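Local coordinates for potential RNA-dependent RNA polymerase (Human picobirnavirus, PDB 5I62), which catalyses template-directed RNA synthesis from ribonucleoside triphosphates, serving both transcription and replication of a double-stranded RNA genome, at residues D93-S98 with K264-F269; V240-T245 with D410-G415; N6-Y11 with Y308-I313; I47-Y52 with D71-V76. One frame throughout, in Å; residues are numbered along the deposited sequence.

Interaction 1 (D93-S98 with K264-F269); sequences DSYYDS and KFDQHF
Gln267 lays its CG over the ring of Tyr95, 3.5 Å from the centroid and almost on the ring normal, and this CH-pi contact fastens helix 89-97 to the loop that follows strand 257-261. Strand 257-261 and this loop carry the D-x4-D pattern of palm motif A, and Asp266 is probably its second aspartate. Beyond CG the Gln267 side chain bends at chi2, and its amide plane lies stacked on the Tyr95 ring, 21° from parallel. Tyr95 is held at its far end by Ser322, which also bonds Asp266; Asp266 runs beside Tyr95, its CB 4.0 Å from Tyr95 CE2, oblique to the ring. Ser94 has its OG turned away from the backbone N (chi1 -173°), placing it 3.4 Å from Gln267 CG and beside the aliphatic chain of Lys264. One helical turn on, Ser98 repeats the face contact: its CB stands 3.7 Å above the centre of the His268 imidazole. That ring has its rotation fixed at both nitrogens, NE2 by Lys101 and ND1 by the loop itself. His268 ND1 donates to Lys264 O at 2.8 Å, nearly straight at 172° and in the imidazole plane, though above the plane of the carbonyl.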
# COMPACT_ATOMS: atom_id res chain seq x y z
N ASP A 93 -13.60 -13.82 -5.17
CA ASP A 93 -14.71 -14.16 -4.29
C ASP A 93 -14.57 -13.48 -2.93
O ASP A 93 -15.55 -12.99 -2.36
CB ASP A 93 -14.79 -15.68 -4.08
CG ASP A 93 -15.22 -16.44 -5.33
OD1 ASP A 93 -15.75 -15.82 -6.28
OD2 ASP A 93 -15.03 -17.68 -5.35
N SER A 94 -13.34 -13.46 -2.40
CA SER A 94 -13.09 -12.92 -1.06
C SER A 94 -13.61 -11.50 -0.91
O SER A 94 -14.17 -11.14 0.14
CB SER A 94 -11.58 -12.97 -0.77
OG SER A 94 -11.31 -12.60 0.58
N TYR A 95 -13.47 -10.67 -1.95
CA TYR A 95 -13.95 -9.30 -1.85
C TYR A 95 -15.46 -9.23 -1.71
O TYR A 95 -15.99 -8.27 -1.12
CB TYR A 95 -13.51 -8.49 -3.07
CG TYR A 95 -12.07 -8.09 -3.00
CD1 TYR A 95 -11.06 -8.96 -3.37
CD2 TYR A 95 -11.71 -6.85 -2.49
CE1 TYR A 95 -9.73 -8.61 -3.27
CE2 TYR A 95 -10.38 -6.48 -2.38
CZ TYR A 95 -9.40 -7.36 -2.77
OH TYR A 95 -8.09 -6.99 -2.67
N TYR A 96 -16.18 -10.18 -2.30
CA TYR A 96 -17.64 -10.19 -2.27
C TYR A 96 -18.17 -10.91 -1.04
O TYR A 96 -19.20 -10.52 -0.49
CB TYR A 96 -18.19 -10.85 -3.54
CG TYR A 96 -17.97 -10.00 -4.77
CD1 TYR A 96 -16.79 -10.08 -5.49
CD2 TYR A 96 -18.94 -9.09 -5.19
CE1 TYR A 96 -16.57 -9.28 -6.61
CE2 TYR A 96 -18.74 -8.29 -6.31
CZ TYR A 96 -17.55 -8.39 -7.02
OH TYR A 96 -17.35 -7.60 -8.12
N ASP A 97 -17.49 -11.96 -0.62
CA ASP A 97 -18.00 -12.81 0.45
C ASP A 97 -17.54 -12.37 1.84
O ASP A 97 -18.22 -12.66 2.82
CB ASP A 97 -17.58 -14.26 0.18
CG ASP A 97 -18.21 -14.82 -1.10
OD1 ASP A 97 -19.28 -14.32 -1.51
OD2 ASP A 97 -17.61 -15.72 -1.71
N SER A 98 -16.43 -11.66 1.94
CA SER A 98 -15.89 -11.34 3.27
C SER A 98 -16.62 -10.20 3.96
O SER A 98 -16.34 -9.94 5.13
CB SER A 98 -14.40 -11.01 3.19
OG SER A 98 -13.66 -12.09 2.63
N LYS A 264 -6.58 -9.91 5.06
CA LYS A 264 -7.50 -9.52 4.01
C LYS A 264 -8.37 -8.33 4.44
O LYS A 264 -9.59 -8.37 4.40
CB LYS A 264 -8.37 -10.71 3.60
CG LYS A 264 -7.58 -11.83 2.92
CD LYS A 264 -8.51 -12.99 2.59
CE LYS A 264 -7.99 -13.84 1.45
NZ LYS A 264 -6.58 -14.23 1.65
N PHE A 265 -7.70 -7.28 4.92
CA PHE A 265 -8.39 -6.12 5.46
C PHE A 265 -9.32 -5.50 4.42
O PHE A 265 -10.49 -5.24 4.70
CB PHE A 265 -7.38 -5.08 5.94
CG PHE A 265 -7.98 -3.94 6.72
CD1 PHE A 265 -8.92 -4.16 7.71
CD2 PHE A 265 -7.61 -2.64 6.44
CE1 PHE A 265 -9.46 -3.09 8.43
CE2 PHE A 265 -8.14 -1.57 7.16
CZ PHE A 265 -9.07 -1.80 8.15
N ASP A 266 -8.79 -5.24 3.21
CA ASP A 266 -9.60 -4.65 2.15
C ASP A 266 -10.88 -5.45 1.93
O ASP A 266 -11.97 -4.89 1.82
CB ASP A 266 -8.80 -4.60 0.83
CG ASP A 266 -7.59 -3.68 0.90
OD1 ASP A 266 -7.35 -3.04 1.94
OD2 ASP A 266 -6.86 -3.60 -0.12
N GLN A 267 -10.73 -6.77 1.85
CA GLN A 267 -11.85 -7.65 1.55
C GLN A 267 -12.93 -7.59 2.63
O GLN A 267 -14.11 -7.76 2.34
CB GLN A 267 -11.36 -9.09 1.38
CG GLN A 267 -10.42 -9.35 0.18
CD GLN A 267 -8.96 -9.07 0.47
OE1 GLN A 267 -8.62 -8.21 1.29
NE2 GLN A 267 -8.07 -9.80 -0.20
N HIS A 268 -12.53 -7.35 3.88
CA HIS A 268 -13.46 -7.33 5.00
C HIS A 268 -13.99 -5.94 5.30
O HIS A 268 -14.71 -5.77 6.30
CB HIS A 268 -12.80 -7.90 6.26
CG HIS A 268 -12.57 -9.38 6.23
ND1 HIS A 268 -11.49 -9.95 5.61
CD2 HIS A 268 -13.28 -10.40 6.76
CE1 HIS A 268 -11.55 -11.26 5.74
NE2 HIS A 268 -12.63 -11.56 6.44
N PHE A 269 -13.62 -4.93 4.51
CA PHE A 269 -14.00 -3.55 4.81
C PHE A 269 -15.47 -3.39 4.42
O PHE A 269 -15.81 -2.90 3.34
CB PHE A 269 -13.08 -2.56 4.10
CG PHE A 269 -12.99 -1.22 4.76
CD1 PHE A 269 -12.19 -1.03 5.88
CD2 PHE A 269 -13.73 -0.16 4.28
CE1 PHE A 269 -12.11 0.22 6.49
CE2 PHE A 269 -13.67 1.09 4.90
CZ PHE A 269 -12.86 1.28 5.99

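Interaction 2 (V240-T245 with D410-G415); sequences VDRRIT and DGMCVG
Two hydrogen bonds from backbone N-H groups of the 410-415 loop end on side chains one turn apart on helix 237-250. Cys413 N donates to Thr245 OG1 at 2.7 Å, with an angle of 166° at the hydrogen. The hydroxyl passes its own proton back to the helix, since Thr245 OG1 bonds Asp241 O at 2.7 Å; the same carbonyl takes Thr245 N from its other face. With OG1 beside its own backbone N (chi1 -51°), Thr245 can serve the helix and the loop together. Two residues on, Gly415 N reaches Asp241 OD2 at 3.1 Å, coming from well above the carboxylate plane. Cys413, the first donor, is also the centre of an inverse gamma turn, closed by a weak bond from Val414 N to Met412 O, and Cys413 O is taken by His403. The helix probably belongs to the palm, packing against strand 355-357, and the loop leads from strand 401-404 into strand 416-417 and on to helix 419-427, probably the start of the thumb. Apolar contacts flank the polar ones. Met412 and Arg242 run side by side, SD 3.4 Å from CG of the arginine and the Met412 methyl beside Arg242 CG and CD. On the buried side Ile244 CG2 meets Cys413 CB at 4.2 Å. A separate van der Waals contact sets Thr245 CG2 against a backbone carbonyl, 3.4 Å from Gly411 O.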
# COMPACT_ATOMS: atom_id res chain seq x y z
N VAL A 240 7.33 8.97 10.84
CA VAL A 240 6.90 7.75 11.52
C VAL A 240 7.80 7.47 12.71
O VAL A 240 7.33 7.13 13.80
CB VAL A 240 6.90 6.54 10.56
CG1 VAL A 240 6.70 5.23 11.34
CG2 VAL A 240 5.81 6.69 9.51
N ASP A 241 9.12 7.57 12.50
CA ASP A 241 10.10 7.27 13.54
C ASP A 241 9.96 8.23 14.71
O ASP A 241 10.12 7.83 15.87
CB ASP A 241 11.52 7.35 12.96
CG ASP A 241 11.78 6.30 11.88
OD1 ASP A 241 10.93 5.38 11.73
OD2 ASP A 241 12.83 6.38 11.19
N ARG A 242 9.68 9.50 14.43
CA ARG A 242 9.51 10.44 15.52
C ARG A 242 8.33 10.06 16.39
O ARG A 242 8.40 10.16 17.62
CB ARG A 242 9.36 11.86 15.03
CG ARG A 242 10.69 12.45 14.61
CD ARG A 242 10.59 13.93 14.47
NE ARG A 242 9.20 14.31 14.23
CZ ARG A 242 8.74 14.64 13.02
NH1 ARG A 242 9.56 14.62 11.96
NH2 ARG A 242 7.46 14.96 12.87
N ARG A 243 7.22 9.62 15.78
CA ARG A 243 6.06 9.26 16.59
C ARG A 243 6.29 7.94 17.32
O ARG A 243 5.83 7.78 18.47
CB ARG A 243 4.80 9.20 15.74
CG ARG A 243 3.55 9.09 16.60
CD ARG A 243 2.36 9.80 16.02
NE ARG A 243 2.60 11.21 15.75
CZ ARG A 243 1.77 11.99 15.07
NH1 ARG A 243 0.63 11.48 14.59
NH2 ARG A 243 2.06 13.27 14.85
N ILE A 244 6.96 6.97 16.69
CA ILE A 244 7.35 5.75 17.41
C ILE A 244 8.12 6.11 18.68
O ILE A 244 7.86 5.57 19.77
CB ILE A 244 8.22 4.83 16.52
CG1 ILE A 244 7.46 4.31 15.30
CG2 ILE A 244 8.77 3.66 17.36
CD1 ILE A 244 6.30 3.42 15.63
N THR A 245 9.08 7.02 18.55
CA THR A 245 9.88 7.48 19.69
C THR A 245 8.99 8.04 20.80
O THR A 245 9.14 7.69 21.97
CB THR A 245 10.90 8.53 19.24
OG1 THR A 245 11.65 8.06 18.10
CG2 THR A 245 11.87 8.86 20.38
N ASP A 410 20.42 10.19 16.99
CA ASP A 410 20.05 11.57 17.33
C ASP A 410 18.72 11.62 18.07
O ASP A 410 17.87 12.47 17.82
CB ASP A 410 20.03 12.48 16.10
CG ASP A 410 21.41 12.69 15.50
OD1 ASP A 410 22.41 12.52 16.24
OD2 ASP A 410 21.51 13.04 14.30
N GLY A 411 18.54 10.68 18.99
CA GLY A 411 17.37 10.64 19.84
C GLY A 411 16.12 10.02 19.24
O GLY A 411 15.09 9.95 19.92
N MET A 412 16.16 9.55 17.99
CA MET A 412 14.97 8.98 17.36
C MET A 412 15.08 7.47 17.28
O MET A 412 16.14 6.93 16.93
CB MET A 412 14.76 9.56 15.95
CG MET A 412 14.56 11.07 15.90
SD MET A 412 13.10 11.57 16.85
CE MET A 412 13.36 13.35 16.96
N CYS A 413 13.97 6.78 17.55
CA CYS A 413 13.89 5.32 17.35
C CYS A 413 13.70 5.05 15.86
O CYS A 413 12.59 4.79 15.39
CB CYS A 413 12.75 4.71 18.16
SG CYS A 413 12.91 4.85 19.96
N VAL A 414 14.81 5.10 15.12
CA VAL A 414 14.75 5.00 13.67
C VAL A 414 14.33 3.59 13.23
O VAL A 414 14.61 2.59 13.90
CB VAL A 414 16.10 5.38 13.04
CG1 VAL A 414 16.41 6.85 13.27
CG2 VAL A 414 17.22 4.52 13.61
N GLY A 415 13.68 3.51 12.07
CA GLY A 415 13.16 2.24 11.59
C GLY A 415 14.21 1.47 10.80
O GLY A 415 14.84 2.00 9.89

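Interaction 3 (N6-Y11 with Y308-I313); sequences NVWSKY and YNWGEI
Trp8 drives its indole from helix 5-11 into the turn between strands 306-309 and 312-314, and the dense packing gathers round it. Gly311 N stands 3.2 Å above one face of the indole, offset toward the rim, with Gly311 CA over the six-membered ring. The pyrrole end of Trp8 points its edge at the face of Trp310: NE1 lies 3.5 Å from Trp310 CZ2, over the middle of that ring, with the planes at 50° in an edge-to-face pair. Trp310 has Arg20 as a further, cation-pi partner. Ile313 fills the next place, its CG1 in the plane of the indole, 3.9 Å from Trp8 CZ3. Its methyl CD1 then sits over the centre of the Tyr11 ring in a CH-pi contact, 3.5 Å from the centroid and only 5° off the normal; the far end of Tyr11 is fixed by Tyr315. No hydrogen bond joins the two segments. Toward solvent the grip is slacker: Asn309 and Glu312 turn from the helix and bond each other, ND2 to OE2, at 2.9 Å. Asn309 OD1 also takes Trp310 N at 2.7 Å, from above the plane of the Asn309 amide carbonyl. Residues 308-313 form a beta hairpin closed by a type II turn, Gly311 supplying the positive phi (78°), against which the N-terminal helix 5-11 packs at the margin of the mixed sheet.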
# COMPACT_ATOMS: atom_id res chain seq x y z
N ASN A 6 -21.80 -6.19 -27.79
CA ASN A 6 -22.23 -4.80 -27.80
C ASN A 6 -22.67 -4.32 -26.41
O ASN A 6 -23.07 -3.16 -26.28
CB ASN A 6 -23.34 -4.58 -28.85
CG ASN A 6 -24.63 -5.31 -28.53
OD1 ASN A 6 -24.68 -6.17 -27.63
ND2 ASN A 6 -25.69 -5.00 -29.28
N VAL A 7 -22.60 -5.16 -25.39
CA VAL A 7 -22.65 -4.67 -24.01
C VAL A 7 -21.25 -4.39 -23.49
O VAL A 7 -21.00 -3.34 -22.88
CB VAL A 7 -23.42 -5.64 -23.10
CG1 VAL A 7 -23.34 -5.17 -21.64
CG2 VAL A 7 -24.87 -5.73 -23.52
N TRP A 8 -20.31 -5.30 -23.78
CA TRP A 8 -18.91 -5.07 -23.45
C TRP A 8 -18.42 -3.74 -24.01
O TRP A 8 -17.67 -3.02 -23.34
CB TRP A 8 -18.07 -6.24 -23.99
CG TRP A 8 -16.59 -6.17 -23.73
CD1 TRP A 8 -15.61 -5.95 -24.66
CD2 TRP A 8 -15.92 -6.36 -22.47
NE1 TRP A 8 -14.37 -5.97 -24.05
CE2 TRP A 8 -14.53 -6.22 -22.71
CE3 TRP A 8 -16.36 -6.61 -21.16
CZ2 TRP A 8 -13.58 -6.34 -21.70
CZ3 TRP A 8 -15.42 -6.73 -20.15
CH2 TRP A 8 -14.04 -6.59 -20.42
N SER A 9 -18.85 -3.38 -25.22
CA SER A 9 -18.40 -2.13 -25.81
C SER A 9 -19.05 -0.89 -25.17
O SER A 9 -18.70 0.23 -25.56
CB SER A 9 -18.62 -2.14 -27.33
OG SER A 9 -19.97 -2.37 -27.65
N LYS A 10 -19.96 -1.06 -24.21
CA LYS A 10 -20.44 0.07 -23.42
C LYS A 10 -19.61 0.30 -22.17
O LYS A 10 -19.72 1.37 -21.55
CB LYS A 10 -21.90 -0.13 -23.03
CG LYS A 10 -22.85 -0.26 -24.21
CD LYS A 10 -24.27 -0.54 -23.72
CE LYS A 10 -25.19 -0.82 -24.91
NZ LYS A 10 -24.99 0.22 -25.97
N TYR A 11 -18.80 -0.68 -21.79
CA TYR A 11 -17.83 -0.58 -20.70
C TYR A 11 -16.45 -0.17 -21.20
O TYR A 11 -15.73 0.53 -20.50
CB TYR A 11 -17.72 -1.91 -19.97
CG TYR A 11 -18.95 -2.28 -19.18
CD1 TYR A 11 -20.04 -2.86 -19.80
CD2 TYR A 11 -19.01 -2.05 -17.81
CE1 TYR A 11 -21.18 -3.20 -19.07
CE2 TYR A 11 -20.14 -2.39 -17.08
CZ TYR A 11 -21.22 -2.96 -17.72
OH TYR A 11 -22.34 -3.29 -16.99
N TYR A 308 -13.23 -8.99 -15.08
CA TYR A 308 -12.14 -9.90 -14.73
C TYR A 308 -11.68 -10.75 -15.91
O TYR A 308 -10.67 -11.46 -15.79
CB TYR A 308 -12.55 -10.81 -13.56
CG TYR A 308 -13.80 -11.63 -13.82
CD1 TYR A 308 -13.71 -12.91 -14.35
CD2 TYR A 308 -15.06 -11.14 -13.51
CE1 TYR A 308 -14.83 -13.67 -14.59
CE2 TYR A 308 -16.20 -11.89 -13.73
CZ TYR A 308 -16.08 -13.16 -14.27
OH TYR A 308 -17.21 -13.91 -14.51
N ASN A 309 -12.37 -10.67 -17.05
CA ASN A 309 -11.94 -11.32 -18.28
C ASN A 309 -12.60 -10.58 -19.43
O ASN A 309 -13.50 -9.76 -19.23
CB ASN A 309 -12.32 -12.81 -18.29
CG ASN A 309 -11.60 -13.60 -19.39
OD1 ASN A 309 -10.73 -13.08 -20.09
ND2 ASN A 309 -11.96 -14.87 -19.53
N TRP A 310 -12.13 -10.84 -20.65
CA TRP A 310 -12.76 -10.23 -21.82
C TRP A 310 -14.22 -10.64 -21.87
O TRP A 310 -14.54 -11.83 -21.96
CB TRP A 310 -12.04 -10.65 -23.10
CG TRP A 310 -12.58 -9.96 -24.29
CD1 TRP A 310 -13.63 -10.36 -25.07
CD2 TRP A 310 -12.11 -8.73 -24.85
NE1 TRP A 310 -13.84 -9.45 -26.09
CE2 TRP A 310 -12.91 -8.45 -25.98
CE3 TRP A 310 -11.08 -7.85 -24.52
CZ2 TRP A 310 -12.72 -7.32 -26.77
CZ3 TRP A 310 -10.88 -6.73 -25.31
CH2 TRP A 310 -11.71 -6.47 -26.42
N GLY A 311 -15.12 -9.67 -21.79
CA GLY A 311 -16.53 -9.99 -21.86
C GLY A 311 -17.14 -10.54 -20.58
O GLY A 311 -18.27 -11.04 -20.61
N GLU A 312 -16.43 -10.48 -19.46
CA GLU A 312 -16.94 -11.05 -18.21
C GLU A 312 -16.86 -10.01 -17.11
O GLU A 312 -15.79 -9.45 -16.86
CB GLU A 312 -16.19 -12.32 -17.82
CG GLU A 312 -16.31 -13.40 -18.87
CD GLU A 312 -15.79 -14.72 -18.39
OE1 GLU A 312 -16.37 -15.26 -17.42
OE2 GLU A 312 -14.79 -15.21 -18.95
N ILE A 313 -17.99 -9.77 -16.45
CA ILE A 313 -18.13 -8.71 -15.47
C ILE A 313 -18.91 -9.26 -14.28
O ILE A 313 -19.91 -9.96 -14.44
CB ILE A 313 -18.84 -7.48 -16.08
CG1 ILE A 313 -18.12 -6.98 -17.34
CG2 ILE A 313 -18.95 -6.35 -15.03
CD1 ILE A 313 -18.90 -5.88 -18.09

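Interaction 4 (I47-Y52 with D71-V76)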
# COMPACT_ATOMS: atom_id res chain seq x y z
N ILE A 47 23.41 -16.16 -2.10
CA ILE A 47 23.48 -14.74 -1.76
C ILE A 47 23.08 -14.53 -0.32
O ILE A 47 23.81 -13.91 0.47
CB ILE A 47 22.58 -13.91 -2.70
CG1 ILE A 47 23.05 -14.03 -4.15
CG2 ILE A 47 22.55 -12.45 -2.23
CD1 ILE A 47 21.96 -13.72 -5.14
N CYS A 48 21.91 -15.04 0.06
CA CYS A 48 21.43 -14.83 1.42
C CYS A 48 22.35 -15.48 2.44
O CYS A 48 22.68 -14.88 3.47
CB CYS A 48 20.01 -15.38 1.55
SG CYS A 48 18.77 -14.38 0.67
N ASP A 49 22.81 -16.71 2.15
CA ASP A 49 23.69 -17.41 3.08
C ASP A 49 24.97 -16.62 3.33
O ASP A 49 25.45 -16.53 4.47
CB ASP A 49 24.02 -18.81 2.55
CG ASP A 49 22.85 -19.78 2.66
OD1 ASP A 49 21.82 -19.43 3.28
OD2 ASP A 49 22.95 -20.90 2.10
N GLU A 50 25.53 -16.03 2.27
CA GLU A 50 26.77 -15.28 2.40
C GLU A 50 26.58 -14.03 3.25
O GLU A 50 27.40 -13.73 4.14
CB GLU A 50 27.31 -14.92 1.01
CG GLU A 50 28.73 -14.41 1.04
CD GLU A 50 29.72 -15.51 1.43
OE1 GLU A 50 30.88 -15.18 1.75
OE2 GLU A 50 29.33 -16.70 1.40
N TRP A 51 25.51 -13.28 3.00
CA TRP A 51 25.25 -12.10 3.82
C TRP A 51 24.94 -12.50 5.26
O TRP A 51 25.32 -11.79 6.20
CB TRP A 51 24.11 -11.27 3.24
CG TRP A 51 23.69 -10.18 4.20
CD1 TRP A 51 22.48 -10.05 4.82
CD2 TRP A 51 24.51 -9.11 4.67
NE1 TRP A 51 22.49 -8.95 5.65
CE2 TRP A 51 23.72 -8.36 5.58
CE3 TRP A 51 25.82 -8.71 4.42
CZ2 TRP A 51 24.21 -7.23 6.23
CZ3 TRP A 51 26.31 -7.59 5.07
CH2 TRP A 51 25.50 -6.86 5.96
N TYR A 52 24.27 -13.64 5.45
CA TYR A 52 23.89 -14.07 6.80
C TYR A 52 25.10 -14.27 7.69
O TYR A 52 25.04 -14.02 8.90
CB TYR A 52 23.07 -15.35 6.73
CG TYR A 52 22.20 -15.57 7.95
CD1 TYR A 52 22.76 -15.96 9.17
CD2 TYR A 52 20.84 -15.34 7.90
CE1 TYR A 52 21.97 -16.13 10.30
CE2 TYR A 52 20.03 -15.52 9.01
CZ TYR A 52 20.60 -15.91 10.21
OH TYR A 52 19.80 -16.09 11.31
N ASP A 71 12.57 -13.76 10.53
CA ASP A 71 11.18 -13.81 10.09
C ASP A 71 11.03 -13.43 8.62
O ASP A 71 10.36 -14.13 7.85
CB ASP A 71 10.34 -12.89 10.97
CG ASP A 71 8.89 -12.86 10.57
OD1 ASP A 71 8.19 -13.88 10.71
OD2 ASP A 71 8.45 -11.80 10.08
N LEU A 72 11.63 -12.30 8.20
CA LEU A 72 11.44 -11.85 6.83
C LEU A 72 12.26 -12.69 5.84
O LEU A 72 11.89 -12.80 4.66
CB LEU A 72 11.79 -10.37 6.70
CG LEU A 72 10.77 -9.46 7.40
CD1 LEU A 72 11.14 -8.00 7.34
CD2 LEU A 72 9.39 -9.68 6.76
N ARG A 73 13.36 -13.28 6.31
CA ARG A 73 14.13 -14.19 5.47
C ARG A 73 13.27 -15.34 4.95
O ARG A 73 13.46 -15.80 3.82
CB ARG A 73 15.31 -14.75 6.26
CG ARG A 73 16.15 -15.71 5.45
CD ARG A 73 17.43 -16.08 6.16
NE ARG A 73 18.43 -16.49 5.17
CZ ARG A 73 19.47 -17.27 5.44
NH1 ARG A 73 19.64 -17.75 6.67
NH2 ARG A 73 20.33 -17.59 4.48
N LYS A 74 12.30 -15.80 5.75
CA LYS A 74 11.44 -16.89 5.33
C LYS A 74 10.52 -16.51 4.17
O LYS A 74 9.97 -17.41 3.53
CB LYS A 74 10.59 -17.39 6.49
CG LYS A 74 11.39 -17.81 7.71
CD LYS A 74 10.43 -18.20 8.83
CE LYS A 74 11.17 -18.76 10.02
NZ LYS A 74 10.27 -18.79 11.20
N LYS A 75 10.33 -15.21 3.90
CA LYS A 75 9.48 -14.78 2.79
C LYS A 75 10.28 -14.54 1.51
O LYS A 75 9.67 -14.39 0.44
CB LYS A 75 8.72 -13.49 3.14
CG LYS A 75 7.81 -13.57 4.40
CD LYS A 75 6.64 -14.54 4.24
CE LYS A 75 5.70 -14.44 5.46
NZ LYS A 75 4.48 -15.31 5.35
N VAL A 76 11.61 -14.48 1.60
CA VAL A 76 12.44 -14.20 0.44
C VAL A 76 12.18 -15.24 -0.64
O VAL A 76 12.08 -16.44 -0.37
CB VAL A 76 13.92 -14.17 0.87
CG1 VAL A 76 14.82 -14.11 -0.33
CG2 VAL A 76 14.16 -12.96 1.78
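Cys48 comes first along helix 44-55, and it meets the second segment at two points. Its SG lies 4.1 Å from Val76 CG1, an apolar contact on the buried side, while its CB approaches Arg73 NH2 at 3.7 Å. Arg73 can reach this far because CG sits opposite its own backbone N and the chain stays extended to NE, carrying the guanidinium across to the neighbouring helix. Asp49 follows, on the exposed side. It forms a salt bridge there, OD1 to Arg73 NH2 at 2.7 Å, with the oxygen near the guanidinium plane but the carboxylate turned 84° against it. The hydrogen bond within the pair is weak, as its angle of 120° implies. One turn later Tyr52 lies across the guanidinium face through CD2, the ring and guanidinium planes 25° apart. Tyr52 OH is tied to Asp70, just ahead of the second segment, so the ring is steadied from the side of helix 63-73 as well. Around the pair, Met420 of helix 419-427 touches both Cys48 and Arg73. Two N-terminal helices joined by an arginine, and packed on what is probably the thumb, fit the closed right-hand architecture of viral RNA polymerases, in which N-terminal elements link fingers and thumb.

Interaction 2 is the most buried of the four, and there backbone N-H groups are answered by side chains of a probable palm helix. Interactions 1, 3 and 4 are all partly buried. Interactions 1 and 3 rely on face contacts to rings, with no hydrogen bond between their segments; their nearest atoms are about 7 Å apart, yet one lies against what is probably motif A and the other holds the outlying N-terminal helix. Interaction 4 mixes a salt bridge at the surface with a small apolar contact. No element is shared, but helices 63-73 and 89-97 follow each other in the chain, leading from interaction 4 to interaction 1; the centres of the two lie about 32 Å apart. Interactions 2 and 3 stand farthest apart, about 50 Å between centres.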